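Local structure of putative dioxygenase (1H-3-hydroxy-4-oxoquinaldine 2,4-dioxygenase) (Mycobacteroides abscessus subsp. abscessus, 6RA3) at residues A[125-129]-A[130-134]; A[31-34]-A[35-39]. The protein cleaves the quinolone ring of the Pseudomonas quorum-sensing signal PQS with dioxygen, giving N-octanoylanthranilate and carbon monoxide. All coordinates share one frame; numbering follows the deposited sequence.

Contact 1. Residues A[125-129]-A[130-134]; sequences TPAPR and EFVAA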
loop_
_atom_site.group_PDB
_atom_site.type_symbol
_atom_site.label_atom_id
_atom_site.label_comp_id
_atom_site.label_asym_id
_atom_site.label_seq_id
_atom_site.Cartn_x
_atom_site.Cartn_y
_atom_site.Cartn_z
ATOM N N THR A 125 -13.050 11.375 34.002
ATOM C CA THR A 125 -12.576 11.806 35.316
ATOM C C THR A 125 -11.190 12.445 35.204
ATOM O O THR A 125 -10.561 12.409 34.143
ATOM C CB THR A 125 -12.507 10.605 36.264
ATOM O OG1 THR A 125 -11.608 9.621 35.734
ATOM C CG2 THR A 125 -13.869 9.964 36.455
ATOM N N PRO A 126 -10.678 13.041 36.288
ATOM C CA PRO A 126 -9.231 13.293 36.355
ATOM C C PRO A 126 -8.452 11.986 36.293
ATOM O O PRO A 126 -8.953 10.903 36.627
ATOM C CB PRO A 126 -9.050 14.009 37.703
ATOM C CG PRO A 126 -10.376 14.700 37.942
ATOM C CD PRO A 126 -11.406 13.738 37.371
ATOM N N ALA A 127 -7.207 12.092 35.844
ATOM C CA ALA A 127 -6.394 10.909 35.621
ATOM C C ALA A 127 -6.256 10.089 36.906
ATOM O O ALA A 127 -5.648 10.569 37.879
ATOM C CB ALA A 127 -5.012 11.302 35.100
ATOM N N PRO A 128 -6.770 8.862 36.952
ATOM C CA PRO A 128 -6.446 7.985 38.081
ATOM C C PRO A 128 -4.940 7.854 38.245
ATOM O O PRO A 128 -4.176 7.952 37.281
ATOM C CB PRO A 128 -7.091 6.648 37.695
ATOM C CG PRO A 128 -8.194 7.029 36.756
ATOM C CD PRO A 128 -7.699 8.221 36.003
ATOM N N ARG A 129 -4.505 7.619 39.486
ATOM C CA ARG A 129 -3.072 7.560 39.733
ATOM C C ARG A 129 -2.450 6.286 39.182
ATOM O O ARG A 129 -1.238 6.259 38.950
ATOM C CB ARG A 129 -2.770 7.677 41.227
ATOM C CG ARG A 129 -3.261 8.966 41.861
ATOM C CD ARG A 129 -2.626 10.182 41.222
ATOM N NE ARG A 129 -1.169 10.152 41.300
ATOM C CZ ARG A 129 -0.371 10.954 40.601
ATOM N NH1 ARG A 129 -0.894 11.846 39.757
ATOM N NH2 ARG A 129 0.952 10.858 40.730
ATOM N N GLU A 130 -3.239 5.231 38.990
ATOM C CA GLU A 130 -2.725 4.049 38.314
ATOM C C GLU A 130 -2.397 4.365 36.858
ATOM O O GLU A 130 -1.354 3.955 36.343
ATOM C CB GLU A 130 -3.748 2.914 38.405
ATOM C CG GLU A 130 -3.195 1.619 38.958
ATOM C CD GLU A 130 -4.058 0.425 38.598
ATOM O OE1 GLU A 130 -4.556 0.397 37.451
ATOM O OE2 GLU A 130 -4.233 -0.479 39.455
ATOM N N PHE A 131 -3.281 5.104 36.186
ATOM C CA PHE A 131 -3.038 5.524 34.811
ATOM C C PHE A 131 -1.787 6.387 34.719
ATOM O O PHE A 131 -0.912 6.127 33.883
ATOM C CB PHE A 131 -4.266 6.278 34.286
ATOM C CG PHE A 131 -4.253 6.561 32.799
ATOM C CD1 PHE A 131 -4.083 5.539 31.868
ATOM C CD2 PHE A 131 -4.486 7.843 32.342
ATOM C CE1 PHE A 131 -4.117 5.807 30.513
ATOM C CE2 PHE A 131 -4.507 8.122 30.972
ATOM C CZ PHE A 131 -4.326 7.097 30.070
ATOM N N VAL A 132 -1.685 7.425 35.573
ATOM C CA VAL A 132 -0.510 8.298 35.560
ATOM C C VAL A 132 0.752 7.487 35.823
ATOM O O VAL A 132 1.817 7.772 35.253
ATOM C CB VAL A 132 -0.657 9.451 36.575
ATOM C CG1 VAL A 132 0.644 10.267 36.635
ATOM C CG2 VAL A 132 -1.817 10.359 36.190
ATOM N N ALA A 133 0.638 6.446 36.658
ATOM C CA ALA A 133 1.757 5.544 36.925
ATOM C C ALA A 133 2.223 4.833 35.656
ATOM O O ALA A 133 3.428 4.673 35.440
ATOM C CB ALA A 133 1.352 4.512 37.983
ATOM N N ALA A 134 1.283 4.380 34.816
ATOM C CA ALA A 134 1.653 3.715 33.566
ATOM C C ALA A 134 2.132 4.708 32.514
ATOM O O ALA A 134 3.021 4.379 31.728
ATOM C CB ALA A 134 0.485 2.900 33.015
#
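Where the loop of 125-129 winds into the helix that carries 130-134, Val132 N donates to Pro128 O (3.1 Å) in a nearly straight bond lying in the carbonyl plane, and Ala133 N reaches Arg129 O (3.0 Å) from above that carbonyl's plane. Pro128 takes the N-cap position. Proline suits it, because its ring fixes the backbone just before the first turn and no N-H is needed there; its CD lies 4.3 Å from Phe131 CB. The apolar heart of the turn is Ala127, whose methyl points at the helix and meets Val132 CG2 at 3.5 Å. A small side chain fits here, since the same CB also approaches the Phe131 ring at its edge, close to the ring plane. On the other branch of Val132, CG1 lies 3.8 Å from Arg129 NH1. Arg129 doubles back, bent at both chi2 (-60°) and chi3 (-58°), which places one face of its guanidinium off-centre over Val132 CB, so that the flat face of the group packs on the valine. Phe131 sends CG anti to its backbone N (chi1 -170°), carrying the ring away from the loop to His97, a probable substrate-binding residue, with Ile187 and Tyr191 of helix 177-194 also touching it. This is a helix N-terminus begun by a proline at the N-cap position, in the helical cap that alpha/beta-hydrolases commonly insert after the sixth strand, here setting Phe131 against His97, which is consistent with the helix bordering the substrate site.

Contact 2. Residues A[31-34]-A[35-39]; sequences WAHD and LRAYD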
loop_
_atom_site.group_PDB
_atom_site.type_symbol
_atom_site.label_atom_id
_atom_site.label_comp_id
_atom_site.label_asym_id
_atom_site.label_seq_id
_atom_site.Cartn_x
_atom_site.Cartn_y
_atom_site.Cartn_z
ATOM N N TRP A 31 -3.207 6.912 20.193
ATOM C CA TRP A 31 -1.758 6.936 20.044
ATOM C C TRP A 31 -1.296 5.555 19.635
ATOM O O TRP A 31 -1.806 4.558 20.123
ATOM C CB TRP A 31 -1.050 7.362 21.339
ATOM C CG TRP A 31 -1.094 8.793 21.571
ATOM C CD1 TRP A 31 -2.068 9.459 22.221
ATOM C CD2 TRP A 31 -0.143 9.789 21.131
ATOM N NE1 TRP A 31 -1.795 10.793 22.223
ATOM C CE2 TRP A 31 -0.617 11.021 21.567
ATOM C CE3 TRP A 31 1.062 9.744 20.431
ATOM C CZ2 TRP A 31 0.068 12.207 21.344
ATOM C CZ3 TRP A 31 1.724 10.918 20.185
ATOM C CH2 TRP A 31 1.236 12.135 20.648
ATOM N N ALA A 32 -0.335 5.502 18.709
ATOM C CA ALA A 32 0.356 4.275 18.331
ATOM C C ALA A 32 -0.468 3.363 17.447
ATOM O O ALA A 32 -0.236 2.158 17.425
ATOM C CB ALA A 32 0.822 3.453 19.545
ATOM N N HIS A 33 -1.434 3.888 16.708
ATOM C CA HIS A 33 -2.082 3.061 15.712
ATOM C C HIS A 33 -2.671 4.005 14.687
ATOM O O HIS A 33 -2.631 5.230 14.844
ATOM C CB HIS A 33 -3.102 2.072 16.329
ATOM C CG HIS A 33 -4.276 2.708 17.000
ATOM N ND1 HIS A 33 -5.350 1.968 17.440
ATOM C CD2 HIS A 33 -4.548 3.993 17.326
ATOM C CE1 HIS A 33 -6.241 2.770 17.993
ATOM N NE2 HIS A 33 -5.775 4.003 17.948
ATOM N N ASP A 34 -3.145 3.420 13.590
ATOM C CA ASP A 34 -3.436 4.235 12.420
ATOM C C ASP A 34 -4.881 4.061 11.955
ATOM O O ASP A 34 -5.735 3.589 12.709
ATOM C CB ASP A 34 -2.440 3.893 11.305
ATOM C CG ASP A 34 -2.528 2.451 10.851
ATOM O OD1 ASP A 34 -3.407 1.705 11.341
ATOM O OD2 ASP A 34 -1.700 2.051 9.995
ATOM N N LEU A 35 -5.149 4.405 10.702
ATOM C CA LEU A 35 -6.519 4.463 10.232
ATOM C C LEU A 35 -7.167 3.086 10.167
ATOM O O LEU A 35 -8.405 3.004 10.129
ATOM C CB LEU A 35 -6.531 5.231 8.909
ATOM C CG LEU A 35 -5.544 4.864 7.809
ATOM C CD1 LEU A 35 -5.700 3.388 7.452
ATOM C CD2 LEU A 35 -5.757 5.774 6.593
ATOM N N ARG A 36 -6.392 1.999 10.262
ATOM C CA ARG A 36 -6.963 0.663 10.424
ATOM C C ARG A 36 -7.786 0.511 11.699
ATOM O O ARG A 36 -8.491 -0.500 11.847
ATOM C CB ARG A 36 -5.878 -0.417 10.453
ATOM C CG ARG A 36 -4.878 -0.402 9.276
ATOM C CD ARG A 36 -3.772 -1.472 9.445
ATOM N NE ARG A 36 -4.357 -2.821 9.445
ATOM C CZ ARG A 36 -4.356 -3.671 8.411
ATOM N NH1 ARG A 36 -3.787 -3.345 7.250
ATOM N NH2 ARG A 36 -4.931 -4.870 8.537
ATOM N N ALA A 37 -7.681 1.444 12.645
ATOM C CA ALA A 37 -8.592 1.432 13.783
ATOM C C ALA A 37 -10.045 1.565 13.332
ATOM O O ALA A 37 -10.958 1.263 14.112
ATOM C CB ALA A 37 -8.259 2.555 14.772
ATOM N N TYR A 38 -10.272 2.012 12.093
ATOM C CA TYR A 38 -11.607 2.298 11.579
ATOM C C TYR A 38 -11.970 1.433 10.381
ATOM O O TYR A 38 -12.967 1.708 9.718
ATOM C CB TYR A 38 -11.727 3.775 11.233
ATOM C CG TYR A 38 -11.713 4.630 12.478
ATOM C CD1 TYR A 38 -12.890 4.898 13.168
ATOM C CD2 TYR A 38 -10.527 5.136 12.988
ATOM C CE1 TYR A 38 -12.895 5.673 14.309
ATOM C CE2 TYR A 38 -10.515 5.924 14.140
ATOM C CZ TYR A 38 -11.711 6.179 14.800
ATOM O OH TYR A 38 -11.734 6.943 15.943
ATOM N N ASP A 39 -11.215 0.361 10.121
ATOM C CA ASP A 39 -11.591 -0.564 9.051
ATOM C C ASP A 39 -12.986 -1.126 9.277
ATOM O O ASP A 39 -13.750 -1.301 8.323
ATOM C CB ASP A 39 -10.600 -1.722 8.957
ATOM C CG ASP A 39 -9.330 -1.362 8.184
ATOM O OD1 ASP A 39 -9.300 -0.290 7.544
ATOM O OD2 ASP A 39 -8.371 -2.155 8.234
#
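Asp34 and Arg36 run alongside each other and point the same way, yet they meet through carbon rather than charge. Asp34 OD1 rests 3.3 Å from Arg36 CG, and the carboxylate and guanidinium planes are turned only 28° apart, while Arg36 NE stays 5.0 Å from Asp34 OD1, too far for a salt bridge. What the carboxylate does grip is backbone: Arg36 N donates to Asp34 OD1 over 3.2 Å, coming from well above the carboxylate plane. With chi1 at 62°, Asp34 CG swings between its own N and carbonyl carbon, and this brings OD1 forward to the N-H of Arg36. A side-chain oxygen bound to the N-H two residues on is an Asx turn, a place for which aspartate's short carboxylate is well fitted. It overlaps a 3-10 turn closed by Ala37 N on Asp34 O (2.9 Å), an almost straight N-H...O bond. Ser29 OG holds the same carbonyl, so two donors share it. Both turns belong to the loop that leaves the third strand, 24-28, which in alpha/beta-hydrolases generally borders the active site and commonly lends a backbone N-H to the oxyanion hole. The His33 ring meets the turn with one face: Ala37 CB sits over it, toward the rim, in a CH-pi contact 4.1 Å from the centroid, and alanine's methyl, with nothing beyond CB, can lie this close to the flat ring. Hydrogen bonds at both nitrogens, His33 NE2 with Gly30 N and ND1 with His167 NE2, limit the rotation of the imidazole. Leu35 turns away from 31-34 and packs on Arg53 of strand 51-54; its buried N has no hydrogen-bond partner.

From the N terminus, the chain leaves strand 24-28 and enters contact 2, a short turn closed within 31-39 before helix 42-48. It then passes through strands 51-54, 90-95 and 116-120, and only afterwards reaches contact 1, where 125-134 begins helix 129-137. The two are in series, neither nested nor crossing, with centres 24 Å apart and nearest atoms about 9 Å apart. Contact 2 is buried near the sheet; contact 1 lies at the surface, at the start of the helices between strands 116-120 and 209-214. Helix 177-194 touches both, meeting Trp31 and Ala32 as well as Ala127, Phe131 and Val132; Phe131 and His33 approach the site of His97 and His246 from the two contacts.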